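Local coordinates for protein GMP reductase (Trypanosoma brucei brucei, PDB 6JIG) that catalyses the NADPH-dependent deamination of GMP to IMP, probably helping to balance adenine and guanine nucleotides, and is regulated through its CBS domain, at residues 254-260 with 284-290; 272-276 with 303-307. The protein carries 1 engineered substitution. One frame throughout, in Å; residues are numbered along the deposited sequence.

Interaction 1. Residues 254-260 with 284-290; sequences DVLVVDI and VDIIAGN
Residues 255-259 and 285-290 run parallel, 22° between their directions, pairing Leu256 with Ile286, Val257 with Ile287 and Val258 with Ala288 as neighbouring strands of the (beta/alpha)8 barrel. Five backbone hydrogen bonds keep the regular parallel pattern, Leu256 N to Asp285 O (3.1 Å) being the first; the sixth, Asn290 N to Ile260 O (2.9 Å), comes one residue early, beside the cis peptide before Asn290. A water donates to Asp254 O and accepts from Asp285 N. Helix 266-277 makes this a beta-alpha-beta crossover. On the outer face, Leu256 and Ile286 lie side by side and meet through their CD1 methyls at 3.9 Å; Val284 CG2 comes across Leu256 at CG, also 3.9 Å. Val258 CG2 reaches Ile286 CG2 at 4.1 Å. The inner face carries Val255, Val257 and Ile287; Val257 CG2, anti to its carbonyl carbon, rests against Ile287 CB, while strand 37-40 covers Val255 and Ile287. The planes of the Asp259 carboxylate and the Asn290 amide are nearly parallel, 13° apart, and their OD1 atoms, both acceptors, stand 3.6 Å apart. Lys309 NZ makes a salt bridge to Asp259 OD2, which also accepts from Asn53 ND2, and a hydrogen bond to Asn290 OD1.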
loop_
_atom_site.group_PDB
_atom_site.type_symbol
_atom_site.label_atom_id
_atom_site.label_comp_id
_atom_site.label_asym_id
_atom_site.label_seq_id
_atom_site.Cartn_x
_atom_site.Cartn_y
_atom_site.Cartn_z
ATOM N N ASP A 254 -46.805 -18.588 3.347
ATOM C CA ASP A 254 -46.792 -20.017 3.602
ATOM C C ASP A 254 -46.198 -20.373 4.957
ATOM O O ASP A 254 -46.516 -21.439 5.500
ATOM C CB ASP A 254 -46.025 -20.724 2.487
ATOM C CG ASP A 254 -46.692 -20.544 1.143
ATOM O OD1 ASP A 254 -47.796 -21.111 0.985
ATOM O OD2 ASP A 254 -46.149 -19.822 0.264
ATOM N N VAL A 255 -45.336 -19.509 5.499
ATOM C CA VAL A 255 -44.816 -19.620 6.859
ATOM C C VAL A 255 -44.603 -18.211 7.374
ATOM O O VAL A 255 -44.393 -17.267 6.603
ATOM C CB VAL A 255 -43.480 -20.407 6.965
ATOM C CG1 VAL A 255 -43.657 -21.851 6.582
ATOM C CG2 VAL A 255 -42.400 -19.768 6.096
ATOM N N LEU A 256 -44.653 -18.070 8.687
ATOM C CA LEU A 256 -44.278 -16.827 9.338
ATOM C C LEU A 256 -42.987 -17.051 10.114
ATOM O O LEU A 256 -42.762 -18.129 10.669
ATOM C CB LEU A 256 -45.363 -16.349 10.303
ATOM C CG LEU A 256 -46.691 -15.931 9.676
ATOM C CD1 LEU A 256 -47.695 -15.643 10.771
ATOM C CD2 LEU A 256 -46.491 -14.716 8.783
ATOM N N VAL A 257 -42.149 -16.021 10.169
ATOM C CA VAL A 257 -40.887 -16.097 10.902
ATOM C C VAL A 257 -40.882 -14.990 11.947
ATOM O O VAL A 257 -40.755 -13.808 11.603
ATOM C CB VAL A 257 -39.668 -15.980 9.977
ATOM C CG1 VAL A 257 -38.368 -16.089 10.799
ATOM C CG2 VAL A 257 -39.729 -17.030 8.857
ATOM N N VAL A 258 -41.011 -15.369 13.215
ATOM C CA VAL A 258 -40.823 -14.442 14.328
ATOM C C VAL A 258 -39.328 -14.217 14.476
ATOM O O VAL A 258 -38.586 -15.160 14.752
ATOM C CB VAL A 258 -41.411 -15.003 15.630
ATOM C CG1 VAL A 258 -41.125 -14.050 16.779
ATOM C CG2 VAL A 258 -42.883 -15.245 15.479
ATOM N N ASP A 259 -38.882 -12.972 14.311
ATOM C CA ASP A 259 -37.449 -12.713 14.181
ATOM C C ASP A 259 -37.070 -11.512 15.030
ATOM O O ASP A 259 -37.406 -10.374 14.687
ATOM C CB ASP A 259 -37.054 -12.491 12.718
ATOM C CG ASP A 259 -35.543 -12.576 12.507
ATOM O OD1 ASP A 259 -34.802 -12.668 13.509
ATOM O OD2 ASP A 259 -35.084 -12.541 11.352
ATOM N N ILE A 260 -36.366 -11.770 16.134
ATOM C CA ILE A 260 -35.748 -10.721 16.931
ATOM C C ILE A 260 -34.355 -11.188 17.338
ATOM O O ILE A 260 -34.047 -12.382 17.342
ATOM C CB ILE A 260 -36.572 -10.340 18.178
ATOM C CG1 ILE A 260 -36.847 -11.555 19.057
ATOM C CG2 ILE A 260 -37.878 -9.639 17.779
ATOM C CD1 ILE A 260 -37.511 -11.131 20.372
ATOM N N VAL A 284 -50.594 -21.508 9.468
ATOM C CA VAL A 284 -49.280 -21.670 8.848
ATOM C C VAL A 284 -48.235 -21.936 9.926
ATOM O O VAL A 284 -48.389 -21.544 11.087
ATOM C CB VAL A 284 -48.857 -20.450 7.988
ATOM C CG1 VAL A 284 -49.906 -20.147 6.893
ATOM C CG2 VAL A 284 -48.597 -19.236 8.852
ATOM N N ASP A 285 -47.174 -22.632 9.527
ATOM C CA ASP A 285 -46.064 -22.902 10.433
ATOM C C ASP A 285 -45.467 -21.603 10.963
ATOM O O ASP A 285 -45.326 -20.618 10.232
ATOM C CB ASP A 285 -44.991 -23.713 9.716
ATOM C CG ASP A 285 -45.286 -25.204 9.705
ATOM O OD1 ASP A 285 -46.388 -25.619 10.132
ATOM O OD2 ASP A 285 -44.411 -25.961 9.249
ATOM N N ILE A 286 -45.108 -21.617 12.241
ATOM C CA ILE A 286 -44.511 -20.478 12.923
ATOM C C ILE A 286 -43.061 -20.846 13.235
ATOM O O ILE A 286 -42.803 -21.745 14.042
ATOM C CB ILE A 286 -45.269 -20.118 14.207
ATOM C CG1 ILE A 286 -46.776 -19.960 13.929
ATOM C CG2 ILE A 286 -44.708 -18.826 14.818
ATOM C CD1 ILE A 286 -47.096 -18.904 12.884
ATOM N N ILE A 287 -42.129 -20.138 12.600
ATOM C CA ILE A 287 -40.691 -20.262 12.854
ATOM C C ILE A 287 -40.289 -19.119 13.774
ATOM O O ILE A 287 -40.867 -18.022 13.703
ATOM C CB ILE A 287 -39.911 -20.238 11.525
ATOM C CG1 ILE A 287 -40.386 -21.392 10.627
ATOM C CG2 ILE A 287 -38.356 -20.320 11.756
ATOM C CD1 ILE A 287 -39.890 -21.310 9.193
ATOM N N ALA A 288 -39.329 -19.370 14.671
ATOM C CA ALA A 288 -38.937 -18.349 15.636
ATOM C C ALA A 288 -37.430 -18.382 15.863
ATOM O O ALA A 288 -36.802 -19.438 15.807
ATOM C CB ALA A 288 -39.639 -18.530 16.980
ATOM N N GLY A 289 -36.875 -17.210 16.133
ATOM C CA GLY A 289 -35.461 -17.046 16.440
ATOM C C GLY A 289 -35.241 -15.597 16.822
ATOM O O GLY A 289 -36.188 -14.803 16.867
ATOM N N ASN A 290 -33.976 -15.236 17.076
ATOM C CA ASN A 290 -32.812 -16.103 16.886
ATOM C C ASN A 290 -32.251 -16.592 18.216
ATOM O O ASN A 290 -32.242 -15.857 19.209
ATOM C CB ASN A 290 -31.717 -15.357 16.116
ATOM C CG ASN A 290 -31.854 -15.518 14.619
ATOM O OD1 ASN A 290 -32.959 -15.699 14.108
ATOM N ND2 ASN A 290 -30.728 -15.488 13.908
HETATM O O HOH W 1 -47.144 -23.652 6.817
#

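Interaction 2. Residues 272-276 with 303-307; sequences VKRLK and AGADG
Val272, Lys273 and Lys276 of helix 266-277 meet the turn 303-306, which carries the chain from helix 294-302 into the barrel strand 307-310. The contact therefore joins two helices of the (beta/alpha)8 barrel's outer layer, 266-277 and the C-terminal end of 294-302 with the turn that follows it. The turn is a Schellman motif: Gly304, with phi at 108°, ends the helix while two bonds reach back into its last turn. Val272 CG1, placed anti to the backbone N, lies 3.5 Å from Ala303 O and touches Ala303 CB at 4.1 Å. Lys273 flanks the same carbonyl on the solvent side, its CG 3.7 Å from Ala303 O, and the rest of the chain, extended, runs on beside Ala303.

Lys276 makes the longer reach. From CB, the chain bends at chi2 (-67°) and again at chi3 (-89°), which folds it alongside the turn instead of outward. CG passes Gly304 O at 3.9 Å, CD follows close by the same oxygen, and CE comes nearest, 3.1 Å from Gly304 O. One bond further, NZ donates to Asp306 OD2 at 2.8 Å, entering on the syn lone pair, the side facing OD1; NZ to OD1 of Asp306 is 3.4 Å. The methylenes thus run over a backbone carbonyl while the charge lands on a carboxylate. Asp306 is buried, and its OD2 has a second partner in the backbone N of Ile286, so one oxygen is gripped by an ammonium group and an amide together. Both donors bring positive charge or a bond dipole to the oxygen, which would probably stabilise the ionised carboxylate. The salt bridge thereby ties helix 266-277 to the residue just before strand 307-310, while the Ile286 amide joins that carboxylate to strand 285-291.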
loop_
_atom_site.group_PDB
_atom_site.type_symbol
_atom_site.label_atom_id
_atom_site.label_comp_id
_atom_site.label_asym_id
_atom_site.label_seq_id
_atom_site.Cartn_x
_atom_site.Cartn_y
_atom_site.Cartn_z
ATOM N N VAL A 272 -44.861 -16.271 19.776
ATOM C CA VAL A 272 -45.119 -17.602 19.227
ATOM C C VAL A 272 -46.427 -18.157 19.777
ATOM O O VAL A 272 -47.248 -18.710 19.036
ATOM C CB VAL A 272 -43.954 -18.558 19.534
ATOM C CG1 VAL A 272 -44.321 -19.974 19.089
ATOM C CG2 VAL A 272 -42.674 -18.099 18.840
ATOM N N LYS A 273 -46.620 -18.046 21.093
ATOM C CA LYS A 273 -47.856 -18.537 21.698
ATOM C C LYS A 273 -49.073 -17.812 21.131
ATOM O O LYS A 273 -50.104 -18.438 20.859
ATOM C CB LYS A 273 -47.799 -18.377 23.216
ATOM C CG LYS A 273 -46.899 -19.395 23.912
ATOM C CD LYS A 273 -46.881 -19.165 25.422
ATOM C CE LYS A 273 -46.100 -20.264 26.146
ATOM N NZ LYS A 273 -45.796 -19.917 27.574
ATOM N N ARG A 274 -48.967 -16.494 20.943
ATOM C CA ARG A 274 -50.076 -15.729 20.381
ATOM C C ARG A 274 -50.390 -16.170 18.959
ATOM O O ARG A 274 -51.564 -16.290 18.581
ATOM C CB ARG A 274 -49.751 -14.239 20.416
ATOM C CG ARG A 274 -50.923 -13.330 20.103
ATOM C CD ARG A 274 -50.782 -11.991 20.838
ATOM N NE ARG A 274 -49.432 -11.452 20.710
ATOM C CZ ARG A 274 -48.555 -11.326 21.708
ATOM N NH1 ARG A 274 -48.878 -11.690 22.946
ATOM N NH2 ARG A 274 -47.345 -10.833 21.462
ATOM N N LEU A 275 -49.353 -16.416 18.156
ATOM C CA LEU A 275 -49.557 -16.809 16.768
ATOM C C LEU A 275 -50.162 -18.204 16.668
ATOM O O LEU A 275 -51.011 -18.456 15.804
ATOM C CB LEU A 275 -48.233 -16.741 16.002
ATOM C CG LEU A 275 -47.718 -15.314 15.797
ATOM C CD1 LEU A 275 -46.268 -15.345 15.339
ATOM C CD2 LEU A 275 -48.586 -14.566 14.788
ATOM N N LYS A 276 -49.738 -19.129 17.530
ATOM C CA LYS A 276 -50.347 -20.452 17.505
ATOM C C LYS A 276 -51.749 -20.425 18.094
ATOM O O LYS A 276 -52.561 -21.298 17.773
ATOM C CB LYS A 276 -49.488 -21.476 18.269
ATOM C CG LYS A 276 -48.048 -21.666 17.757
ATOM C CD LYS A 276 -47.999 -22.299 16.365
ATOM C CE LYS A 276 -47.957 -23.816 16.412
ATOM N NZ LYS A 276 -48.053 -24.372 15.041
ATOM N N ALA A 303 -43.010 -23.438 23.398
ATOM C CA ALA A 303 -43.985 -22.405 23.073
ATOM C C ALA A 303 -44.772 -22.719 21.807
ATOM O O ALA A 303 -45.731 -21.999 21.509
ATOM C CB ALA A 303 -43.301 -21.042 22.931
ATOM N N GLY A 304 -44.399 -23.766 21.074
ATOM C CA GLY A 304 -45.109 -24.191 19.886
ATOM C C GLY A 304 -44.427 -23.946 18.549
ATOM O O GLY A 304 -45.062 -24.165 17.509
ATOM N N ALA A 305 -43.157 -23.519 18.530
ATOM C CA ALA A 305 -42.488 -23.237 17.262
ATOM C C ALA A 305 -42.445 -24.465 16.361
ATOM O O ALA A 305 -42.124 -25.573 16.800
ATOM C CB ALA A 305 -41.054 -22.735 17.509
ATOM N N ASP A 306 -42.753 -24.253 15.081
ATOM C CA ASP A 306 -42.605 -25.269 14.047
ATOM C C ASP A 306 -41.221 -25.287 13.406
ATOM O O ASP A 306 -40.930 -26.194 12.620
ATOM C CB ASP A 306 -43.653 -25.054 12.951
ATOM C CG ASP A 306 -45.061 -25.125 13.498
ATOM O OD1 ASP A 306 -45.443 -26.232 13.916
ATOM O OD2 ASP A 306 -45.748 -24.081 13.553
ATOM N N GLY A 307 -40.391 -24.287 13.679
ATOM C CA GLY A 307 -39.014 -24.276 13.215
ATOM C C GLY A 307 -38.247 -23.269 14.044
ATOM O O GLY A 307 -38.837 -22.358 14.634
#

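Interactions 1 and 2 lie on the same stretch of the barrel wall, their centres about 8 Å apart and their segments alternating along the chain. Strand 285-291, half of interaction 1, links the two: it pairs with 255-259 on one side and, through Asp306 and Gly307 of interaction 2, with the start of strand 307-310 on the other, by probable hydrogen bonds Asp306 N to Ile286 O (2.7 Å) and Ala288 N to Gly307 O (3.0 Å). Helix 266-277 closes over the outer face, with Leu275 CD1 3.4 Å from Val258 CG2. Interaction 1 ends at the active site, the Asn290 side chain about 4 Å from bound GMP at nearest atoms; interaction 2 sits on the outer helical layer.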